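Local coordinates for protein similarities with probable monooxygenase (Photorhabdus luminescens, PDB 4HB9) that binds flavin-adenine dinucleotide and probably acts as a flavin-dependent monooxygenase, at residues G188-T193 against H283-Q288; Q202-G207 against L220-W225; V229-E234 against D290-S295. All blocks are in the same frame, centred on the assembly; numbering follows the deposited sequence. Where two conformers were deposited one is given.

Interaction 1: G188-T193 against H283-Q288; sequences GRARLT and HTLVQQ
Ala190 and Leu285 bring together two elements of a fold that binds FAD, probably that of a flavin-dependent monooxygenase: strand 179-191 near its last residue, and the C-terminal turn of helix 280-287, which lies against the mixed beta-sheet. The case illustrates how small the direct touch between a strand segment, 188-193, and a helix segment, 283-288, can be when the strand offers only a methyl group. Ala190 points that methyl at the helix, and CB touches Leu285 CD1 at 4.0 Å. Leu285 can meet it because its CG lies anti to its own backbone N (chi1 179°), which carries the isobutyl group off the helix and across to the strand. The same side chain also lies on Ile244 and Trp246 of the neighbouring strand 240-251, so the alanine methyl is one part of a broader apolar seat.

The second touch on Ala190 comes from the helix terminus. Gln288 is the first residue to leave helical geometry, although its N still bonds back to Thr284 O at 3.0 Å. Its carbonyl turns toward the strand, where Gln288 O sits 3.6 Å from Ala190 CB. That is a van der Waals contact, and no direct hydrogen bond joins the two segments. Leu196 of helix 194-199 packs against both Ala190 and Gln288.

The polar link between the segments runs through water. A single molecule bridges the two backbones: it accepts from Arg191 N at 3.0 Å and donates to Gln288 O at 2.9 Å.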
loop_
_atom_site.group_PDB
_atom_site.type_symbol
_atom_site.label_atom_id
_atom_site.label_comp_id
_atom_site.label_asym_id
_atom_site.label_seq_id
_atom_site.Cartn_x
_atom_site.Cartn_y
_atom_site.Cartn_z
ATOM N N GLY A 188 -7.131 13.973 -0.759
ATOM C CA GLY A 188 -7.920 14.369 0.411
ATOM C C GLY A 188 -9.083 13.427 0.643
ATOM O O GLY A 188 -9.441 12.637 -0.238
ATOM N N ARG A 189 -9.668 13.505 1.835
ATOM C CA ARG A 189 -10.838 12.722 2.159
ATOM C C ARG A 189 -11.885 13.619 2.763
ATOM O O ARG A 189 -11.566 14.590 3.450
ATOM C CB ARG A 189 -10.490 11.595 3.142
ATOM C CG ARG A 189 -10.045 12.077 4.523
ATOM C CD ARG A 189 -9.687 10.951 5.482
ATOM N NE ARG A 189 -9.896 11.408 6.873
ATOM C CZ ARG A 189 -10.073 10.620 7.936
ATOM N NH1 ARG A 189 -9.984 9.305 7.841
ATOM N NH2 ARG A 189 -10.341 11.156 9.137
ATOM N N ALA A 190 -13.139 13.256 2.545
ATOM C CA ALA A 190 -14.251 13.965 3.155
ATOM C C ALA A 190 -15.238 12.976 3.734
ATOM O O ALA A 190 -15.719 12.103 3.022
ATOM C CB ALA A 190 -14.925 14.835 2.118
ATOM N N ARG A 191 -15.560 13.132 5.013
ATOM C CA ARG A 191 -16.511 12.234 5.674
ATOM C C ARG A 191 -17.910 12.336 5.064
ATOM O O ARG A 191 -18.447 13.446 4.872
ATOM C CB ARG A 191 -16.561 12.548 7.146
ATOM C CG ARG A 191 -17.406 11.575 7.926
ATOM C CD ARG A 191 -17.268 11.810 9.412
ATOM N NE ARG A 191 -18.133 10.893 10.126
ATOM C CZ ARG A 191 -18.464 11.023 11.406
ATOM N NH1 ARG A 191 -18.005 12.036 12.126
ATOM N NH2 ARG A 191 -19.263 10.135 11.969
ATOM N N LEU A 192 -18.506 11.197 4.741
ATOM C CA LEU A 192 -19.855 11.178 4.176
ATOM C C LEU A 192 -20.876 11.244 5.287
ATOM O O LEU A 192 -21.485 10.236 5.661
ATOM C CB LEU A 192 -20.119 9.942 3.330
ATOM C CG LEU A 192 -19.671 10.113 1.892
ATOM C CD1 LEU A 192 -19.744 8.797 1.126
ATOM C CD2 LEU A 192 -20.519 11.179 1.195
ATOM N N THR A 193 -21.035 12.452 5.810
ATOM C CA THR A 193 -21.946 12.716 6.898
ATOM C C THR A 193 -23.351 12.806 6.292
ATOM O O THR A 193 -23.515 12.906 5.062
ATOM C CB THR A 193 -21.635 14.075 7.540
ATOM O OG1 THR A 193 -21.715 15.066 6.523
ATOM C CG2 THR A 193 -20.260 14.118 8.160
ATOM N N HIS A 283 -16.011 21.360 -6.273
ATOM C CA HIS A 283 -15.558 22.341 -5.280
ATOM C C HIS A 283 -16.058 22.027 -3.884
ATOM O O HIS A 283 -15.318 22.140 -2.914
ATOM C CB HIS A 283 -15.959 23.751 -5.714
ATOM C CG HIS A 283 -15.143 24.249 -6.860
ATOM N ND1 HIS A 283 -13.957 24.929 -6.682
ATOM C CD2 HIS A 283 -15.278 24.067 -8.196
ATOM C CE1 HIS A 283 -13.435 25.215 -7.860
ATOM N NE2 HIS A 283 -14.214 24.699 -8.796
ATOM N N THR A 284 -17.336 21.658 -3.803
ATOM C CA THR A 284 -17.975 21.303 -2.526
ATOM C C THR A 284 -17.218 20.152 -1.852
ATOM O O THR A 284 -16.898 20.204 -0.667
ATOM C CB THR A 284 -19.439 20.901 -2.785
ATOM O OG1 THR A 284 -20.114 21.988 -3.446
ATOM C CG2 THR A 284 -20.156 20.543 -1.482
ATOM N N LEU A 285 -16.887 19.131 -2.642
ATOM C CA LEU A 285 -16.124 17.994 -2.144
ATOM C C LEU A 285 -14.802 18.450 -1.519
ATOM O O LEU A 285 -14.472 18.105 -0.382
ATOM C CB LEU A 285 -15.886 16.994 -3.287
ATOM C CG LEU A 285 -15.093 15.736 -2.998
ATOM C CD1 LEU A 285 -15.706 14.980 -1.829
ATOM C CD2 LEU A 285 -15.062 14.849 -4.220
ATOM N N VAL A 286 -14.032 19.230 -2.262
ATOM C CA VAL A 286 -12.718 19.621 -1.791
ATOM C C VAL A 286 -12.840 20.558 -0.566
ATOM O O VAL A 286 -12.141 20.379 0.435
ATOM C CB VAL A 286 -11.874 20.237 -2.933
ATOM C CG1 VAL A 286 -10.572 20.825 -2.418
ATOM C CG2 VAL A 286 -11.607 19.191 -3.995
ATOM N N GLN A 287 -13.787 21.500 -0.616
ATOM C CA GLN A 287 -14.039 22.417 0.506
ATOM C C GLN A 287 -14.427 21.689 1.806
ATOM O O GLN A 287 -14.097 22.127 2.901
ATOM C CB GLN A 287 -15.122 23.450 0.120
ATOM C CG GLN A 287 -14.675 24.490 -0.918
ATOM C CD GLN A 287 -15.845 25.190 -1.646
ATOM O OE1 GLN A 287 -17.002 24.936 -1.340
ATOM N NE2 GLN A 287 -15.535 26.076 -2.616
ATOM N N GLN A 288 -15.103 20.560 1.679
ATOM C CA GLN A 288 -15.587 19.824 2.847
ATOM C C GLN A 288 -14.647 18.735 3.288
ATOM O O GLN A 288 -15.018 17.886 4.106
ATOM C CB GLN A 288 -16.965 19.237 2.534
ATOM C CG GLN A 288 -18.005 20.326 2.302
ATOM C CD GLN A 288 -18.060 21.269 3.488
ATOM O OE1 GLN A 288 -18.003 20.820 4.643
ATOM N NE2 GLN A 288 -18.094 22.579 3.224
HETATM O O HOH W 1 -14.738 15.803 6.043
#

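Interaction 2: Q202-G207 against L220-W225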
loop_
_atom_site.group_PDB
_atom_site.type_symbol
_atom_site.label_atom_id
_atom_site.label_comp_id
_atom_site.label_asym_id
_atom_site.label_seq_id
_atom_site.Cartn_x
_atom_site.Cartn_y
_atom_site.Cartn_z
ATOM N N GLN A 202 -25.764 11.918 -6.433
ATOM C CA GLN A 202 -25.679 10.486 -6.081
ATOM C C GLN A 202 -24.441 9.765 -6.612
ATOM O O GLN A 202 -23.902 8.895 -5.930
ATOM C CB GLN A 202 -26.934 9.733 -6.522
ATOM C CG GLN A 202 -28.123 9.958 -5.596
ATOM C CD GLN A 202 -29.398 9.315 -6.101
ATOM O OE1 GLN A 202 -29.363 8.254 -6.730
ATOM N NE2 GLN A 202 -30.537 9.946 -5.817
ATOM N N ASN A 203 -23.972 10.132 -7.802
ATOM C CA ASN A 203 -22.762 9.503 -8.363
ATOM C C ASN A 203 -21.485 9.692 -7.525
ATOM O O ASN A 203 -20.499 8.980 -7.729
ATOM C CB ASN A 203 -22.522 9.939 -9.814
ATOM C CG ASN A 203 -22.406 11.434 -9.968
ATOM O OD1 ASN A 203 -23.005 12.186 -9.216
ATOM N ND2 ASN A 203 -21.658 11.871 -10.956
ATOM N N PHE A 204 -21.507 10.619 -6.569
ATOM C CA PHE A 204 -20.375 10.792 -5.665
ATOM C C PHE A 204 -20.402 9.804 -4.500
ATOM O O PHE A 204 -19.389 9.612 -3.834
ATOM C CB PHE A 204 -20.351 12.215 -5.102
ATOM C CG PHE A 204 -19.847 13.248 -6.066
ATOM C CD1 PHE A 204 -20.469 13.450 -7.285
ATOM C CD2 PHE A 204 -18.770 14.042 -5.738
ATOM C CE1 PHE A 204 -20.017 14.417 -8.166
ATOM C CE2 PHE A 204 -18.317 15.015 -6.611
ATOM C CZ PHE A 204 -18.932 15.197 -7.832
ATOM N N ARG A 205 -21.553 9.186 -4.253
ATOM C CA ARG A 205 -21.761 8.399 -3.028
ATOM C C ARG A 205 -22.146 6.924 -3.238
ATOM O O ARG A 205 -22.265 6.179 -2.266
ATOM C CB ARG A 205 -22.854 9.077 -2.211
ATOM C CG ARG A 205 -22.667 10.583 -2.129
ATOM C CD ARG A 205 -23.771 11.277 -1.361
ATOM N NE ARG A 205 -24.897 11.726 -2.187
ATOM C CZ ARG A 205 -26.056 11.077 -2.331
ATOM N NH1 ARG A 205 -26.271 9.902 -1.739
ATOM N NH2 ARG A 205 -27.017 11.610 -3.079
ATOM N N ASP A 206 -22.328 6.507 -4.491
ATOM C CA ASP A 206 -22.874 5.179 -4.792
ATOM C C ASP A 206 -21.834 4.061 -4.865
ATOM O O ASP A 206 -22.196 2.904 -5.069
ATOM C CB ASP A 206 -23.742 5.205 -6.065
ATOM C CG ASP A 206 -22.954 5.515 -7.339
ATOM O OD1 ASP A 206 -21.704 5.446 -7.332
ATOM O OD2 ASP A 206 -23.601 5.833 -8.367
ATOM N N GLY A 207 -20.556 4.386 -4.703
ATOM C CA GLY A 207 -19.520 3.356 -4.704
ATOM C C GLY A 207 -18.872 3.063 -6.051
ATOM O O GLY A 207 -17.956 2.242 -6.127
ATOM N N LEU A 220 -8.771 14.493 -11.988
ATOM C CA LEU A 220 -9.334 14.302 -10.627
ATOM C C LEU A 220 -10.031 12.961 -10.544
ATOM O O LEU A 220 -10.961 12.660 -11.330
ATOM C CB LEU A 220 -10.290 15.406 -10.225
ATOM C CG LEU A 220 -10.743 15.390 -8.757
ATOM C CD1 LEU A 220 -9.648 15.892 -7.805
ATOM C CD2 LEU A 220 -11.955 16.286 -8.588
ATOM N N PHE A 221 -9.539 12.127 -9.628
ATOM C CA PHE A 221 -10.072 10.793 -9.420
ATOM C C PHE A 221 -10.892 10.840 -8.130
ATOM O O PHE A 221 -10.449 11.438 -7.151
ATOM C CB PHE A 221 -8.942 9.754 -9.358
ATOM C CG PHE A 221 -9.429 8.371 -9.078
ATOM C CD1 PHE A 221 -10.207 7.698 -10.016
ATOM C CD2 PHE A 221 -9.184 7.755 -7.856
ATOM C CE1 PHE A 221 -10.709 6.436 -9.747
ATOM C CE2 PHE A 221 -9.678 6.485 -7.581
ATOM C CZ PHE A 221 -10.428 5.820 -8.538
ATOM N N ILE A 222 -12.083 10.249 -8.135
ATOM C CA ILE A 222 -12.952 10.234 -6.953
ATOM C C ILE A 222 -13.370 8.806 -6.611
ATOM O O ILE A 222 -13.873 8.082 -7.467
ATOM C CB ILE A 222 -14.219 11.074 -7.189
ATOM C CG1 ILE A 222 -13.830 12.524 -7.496
ATOM C CG2 ILE A 222 -15.157 11.017 -5.983
ATOM C CD1 ILE A 222 -14.970 13.398 -7.963
ATOM N N SER A 223 -13.215 8.407 -5.355
ATOM C CA SER A 223 -13.657 7.078 -4.942
ATOM C C SER A 223 -14.051 7.110 -3.495
ATOM O O SER A 223 -14.385 8.190 -2.983
ATOM C CB SER A 223 -12.559 6.045 -5.220
ATOM O OG SER A 223 -13.046 4.719 -5.020
HETATM N N MSE A 224 -14.014 5.954 -2.821
HETATM C CA MSE A 224 -14.419 5.890 -1.422
HETATM C C MSE A 224 -13.497 5.051 -0.596
HETATM O O MSE A 224 -12.933 4.066 -1.087
HETATM C CB MSE A 224 -15.836 5.311 -1.357
HETATM C CG MSE A 224 -16.843 6.452 -1.552
HETATM SE SE MSE A 224 -18.699 5.844 -1.312
HETATM C CE MSE A 224 -18.554 5.294 0.559
ATOM N N TRP A 225 -13.318 5.454 0.653
ATOM C CA TRP A 225 -12.585 4.680 1.637
ATOM C C TRP A 225 -13.464 4.417 2.858
ATOM O O TRP A 225 -14.287 5.240 3.240
ATOM C CB TRP A 225 -11.403 5.457 2.163
ATOM C CG TRP A 225 -10.185 5.548 1.296
ATOM C CD1 TRP A 225 -9.782 4.698 0.318
ATOM C CD2 TRP A 225 -9.173 6.566 1.394
ATOM N NE1 TRP A 225 -8.584 5.147 -0.226
ATOM C CE2 TRP A 225 -8.201 6.290 0.421
ATOM C CE3 TRP A 225 -9.017 7.696 2.194
ATOM C CZ2 TRP A 225 -7.084 7.107 0.239
ATOM C CZ3 TRP A 225 -7.889 8.484 2.029
ATOM C CH2 TRP A 225 -6.950 8.184 1.068
#
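Phe204 stands opposite Ile222 and Gly207 opposite Met224, with CA atoms 7.6 Å and 6.6 Å apart, so the loop 202-207 runs beside strand 220-225 without a hydrogen bond between them. The loop is held in shape from within: Arg205 N bonds to Gln202 O at 2.9 Å, closing a turn from Gln202 to Arg205 that contains Phe204. Side chains then bridge the gap at two points.

At the first, Phe204 and Ile222 meet at a slant, with ring atom CE2 of Phe204 against Ile222 CD1 at 4.0 Å. The nearly extended branch of Ile222 (chi2 171°) brings that terminal methyl out to the ring. Leu282 of helix 280-287 and Ile244 of strand 240-251 also pack on both residues, which makes the pair part of a larger hydrophobic core.

At the second, Met224, present as selenomethionine, reaches across to the loop backbone. Its SE lies 3.7 Å from Arg205 O and 4.1 Å from Gly207 N, so within the two segments it meets peptide atoms. The bend at chi3 (62°) turns CE to Leu192, whose CD1 it touches. Arg205 sends its own side chain elsewhere: its NE bonds to Leu200 O, while one guanidinium face lies over Gln202 CA.

Strand 220-225 also looks toward the cofactor, for Met224 O accepts a bond from the FAD-binding His46 and Trp225 touches FAD. The contact itself is van der Waals in kind, probably largely dispersion, with selenium in the place of the methionine sulfur, while the hydrogen-bonding groups of the strand backbone are left to its other neighbours.

Interaction 3: V229-E234 against D290-S295; sequences VNIHVE and DMENIS
The imidazole of His232 has Ile231 CG1 over the centre of one face, 3.8 Å above the plane, and the Glu292 carboxylate at its edge. The carboxylate approaches that edge from the opposite direction, near the ring plane, and the two planes are only 20° apart. His232 NE2 donates to Glu292 OE2 at 2.5 Å with an N-H...O angle of 152°, a His-carboxylate hydrogen bond whose very short length should be read with caution.

Beside this bond, Ile231 CD1 packs against the Asn293 amide, 4.1 Å from OD1. The CG1 branch of Ile231 occupies the crowded position between backbone N and carbonyl carbon (chi1 63°), which lets it serve ring and amide together. A water accepts from Ile231 N at 2.9 Å, donates to Val229 O and reaches Glu292 OE1 weakly.

Each partner is set by its own loop. Asn230 OD1 accepts from His232 N at 2.9 Å, and Asp290 OD1 from Glu292 N at 2.8 Å; Asp290 OD2 also takes Asn293 ND2 at 2.7 Å. Two irregular loops thus meet through side chains, and each carries an Asx turn, the one at Asp290 lying within a type I beta turn.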
loop_
_atom_site.group_PDB
_atom_site.type_symbol
_atom_site.label_atom_id
_atom_site.label_comp_id
_atom_site.label_asym_id
_atom_site.label_seq_id
_atom_site.Cartn_x
_atom_site.Cartn_y
_atom_site.Cartn_z
ATOM N N VAL A 229 -12.793 8.075 11.769
ATOM C CA VAL A 229 -13.234 9.458 11.928
ATOM C C VAL A 229 -12.140 10.240 12.647
ATOM O O VAL A 229 -11.754 11.305 12.205
ATOM C CB VAL A 229 -14.549 9.540 12.725
ATOM C CG1 VAL A 229 -14.911 10.989 13.074
ATOM C CG2 VAL A 229 -15.661 8.888 11.946
ATOM N N ASN A 230 -11.616 9.669 13.731
ATOM C CA ASN A 230 -10.617 10.338 14.563
ATOM C C ASN A 230 -9.366 9.496 14.581
ATOM O O ASN A 230 -9.379 8.415 15.140
ATOM C CB ASN A 230 -11.158 10.527 15.984
ATOM C CG ASN A 230 -10.201 11.299 16.894
ATOM O OD1 ASN A 230 -9.052 11.558 16.535
ATOM N ND2 ASN A 230 -10.691 11.689 18.076
ATOM N N ILE A 231 -8.288 9.977 13.974
ATOM C CA ILE A 231 -7.051 9.177 13.898
ATOM C C ILE A 231 -6.255 9.168 15.219
ATOM O O ILE A 231 -5.221 8.504 15.306
ATOM C CB ILE A 231 -6.149 9.619 12.735
ATOM C CG1 ILE A 231 -5.672 11.065 12.905
ATOM C CG2 ILE A 231 -6.894 9.453 11.413
ATOM C CD1 ILE A 231 -4.649 11.485 11.879
ATOM N N HIS A 232 -6.752 9.881 16.235
ATOM C CA HIS A 232 -6.028 10.044 17.501
ATOM C C HIS A 232 -6.577 9.201 18.629
ATOM O O HIS A 232 -6.434 9.574 19.788
ATOM C CB HIS A 232 -6.055 11.509 17.944
ATOM C CG HIS A 232 -5.506 12.444 16.926
ATOM N ND1 HIS A 232 -4.170 12.475 16.601
ATOM C CD2 HIS A 232 -6.114 13.354 16.133
ATOM C CE1 HIS A 232 -3.975 13.366 15.646
ATOM N NE2 HIS A 232 -5.137 13.921 15.354
ATOM N N VAL A 233 -7.205 8.074 18.308
ATOM C CA VAL A 233 -7.684 7.138 19.323
ATOM C C VAL A 233 -6.945 5.808 19.166
ATOM O O VAL A 233 -6.258 5.584 18.155
ATOM C CB VAL A 233 -9.204 6.911 19.240
ATOM C CG1 VAL A 233 -9.943 8.232 19.343
ATOM C CG2 VAL A 233 -9.601 6.201 17.946
ATOM N N GLU A 234 -7.064 4.946 20.175
ATOM C CA GLU A 234 -6.545 3.585 20.110
ATOM C C GLU A 234 -7.245 2.844 18.973
ATOM O O GLU A 234 -8.470 2.979 18.814
ATOM C CB GLU A 234 -6.813 2.845 21.435
ATOM C CG GLU A 234 -6.068 3.402 22.645
ATOM C CD GLU A 234 -6.569 2.829 23.966
ATOM O OE1 GLU A 234 -7.095 1.690 23.982
ATOM O OE2 GLU A 234 -6.427 3.522 25.002
ATOM N N ASP A 290 -11.311 16.913 5.085
ATOM C CA ASP A 290 -10.731 16.864 6.410
ATOM C C ASP A 290 -9.365 17.549 6.427
ATOM O O ASP A 290 -8.427 17.043 5.825
ATOM C CB ASP A 290 -10.581 15.374 6.751
ATOM C CG ASP A 290 -9.734 15.108 7.974
ATOM O OD1 ASP A 290 -9.296 16.055 8.676
ATOM O OD2 ASP A 290 -9.528 13.910 8.249
HETATM N N MSE A 291 -9.221 18.642 7.166
HETATM C CA MSE A 291 -7.951 19.409 7.183
HETATM C C MSE A 291 -6.783 18.723 7.849
HETATM O O MSE A 291 -5.641 19.162 7.709
HETATM C CB MSE A 291 -8.159 20.770 7.844
HETATM C CG MSE A 291 -9.070 21.656 6.988
HETATM SE SE MSE A 291 -9.983 23.045 8.067
HETATM C CE MSE A 291 -11.084 21.938 9.276
ATOM N N GLU A 292 -7.033 17.638 8.573
ATOM C CA GLU A 292 -5.950 16.834 9.165
ATOM C C GLU A 292 -5.396 15.710 8.276
ATOM O O GLU A 292 -4.392 15.071 8.633
ATOM C CB GLU A 292 -6.441 16.181 10.456
ATOM C CG GLU A 292 -5.887 16.778 11.727
ATOM C CD GLU A 292 -5.924 15.755 12.838
ATOM O OE1 GLU A 292 -7.021 15.201 13.088
ATOM O OE2 GLU A 292 -4.854 15.466 13.419
ATOM N N ASN A 293 -6.052 15.434 7.154
ATOM C CA ASN A 293 -5.663 14.312 6.298
ATOM C C ASN A 293 -5.624 14.726 4.812
ATOM O O ASN A 293 -6.355 14.161 4.006
ATOM C CB ASN A 293 -6.625 13.115 6.484
ATOM C CG ASN A 293 -6.453 12.400 7.827
ATOM O OD1 ASN A 293 -5.709 11.420 7.925
ATOM N ND2 ASN A 293 -7.143 12.880 8.864
ATOM N N ILE A 294 -4.806 15.713 4.458
ATOM C CA ILE A 294 -4.572 16.042 3.029
ATOM C C ILE A 294 -3.110 15.813 2.725
ATOM O O ILE A 294 -2.253 16.378 3.392
ATOM C CB ILE A 294 -4.936 17.481 2.648
ATOM C CG1 ILE A 294 -6.413 17.732 2.930
ATOM C CG2 ILE A 294 -4.686 17.734 1.146
ATOM C CD1 ILE A 294 -6.779 19.192 2.886
ATOM N N SER A 295 -2.823 14.995 1.718
ATOM C CA SER A 295 -1.444 14.550 1.494
ATOM C C SER A 295 -0.965 14.865 0.078
ATOM O O SER A 295 -1.553 14.390 -0.901
ATOM C CB SER A 295 -1.307 13.056 1.731
ATOM O OG SER A 295 -1.916 12.680 2.944
HETATM O O HOH W 2 -8.815 12.442 12.544
#

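All three contacts lie in the FAD-binding region; interactions 1 and 2 share the mixed sheet, and interaction 3 joins loops at its margin, 290-295 leading into strand 295-301. Interactions 1 and 2 are about 11 Å apart between centres, with 202-207/220-225 nested along the chain inside the loop that 188-193 and 283-288 close; Leu285 CD2 reaches both Ile222 CD1 and Phe204 CE2, merging them into one core. Interaction 3, about 13 Å from interaction 1 between centres, alternates with it in sequence and is tied to it by the Arg189-Asp290 salt bridge. Interaction 2 closes before interaction 3 opens. The contacts pack helix 280-287 and loops round the sheet whose strand 218-228 carries Trp225, which touches FAD.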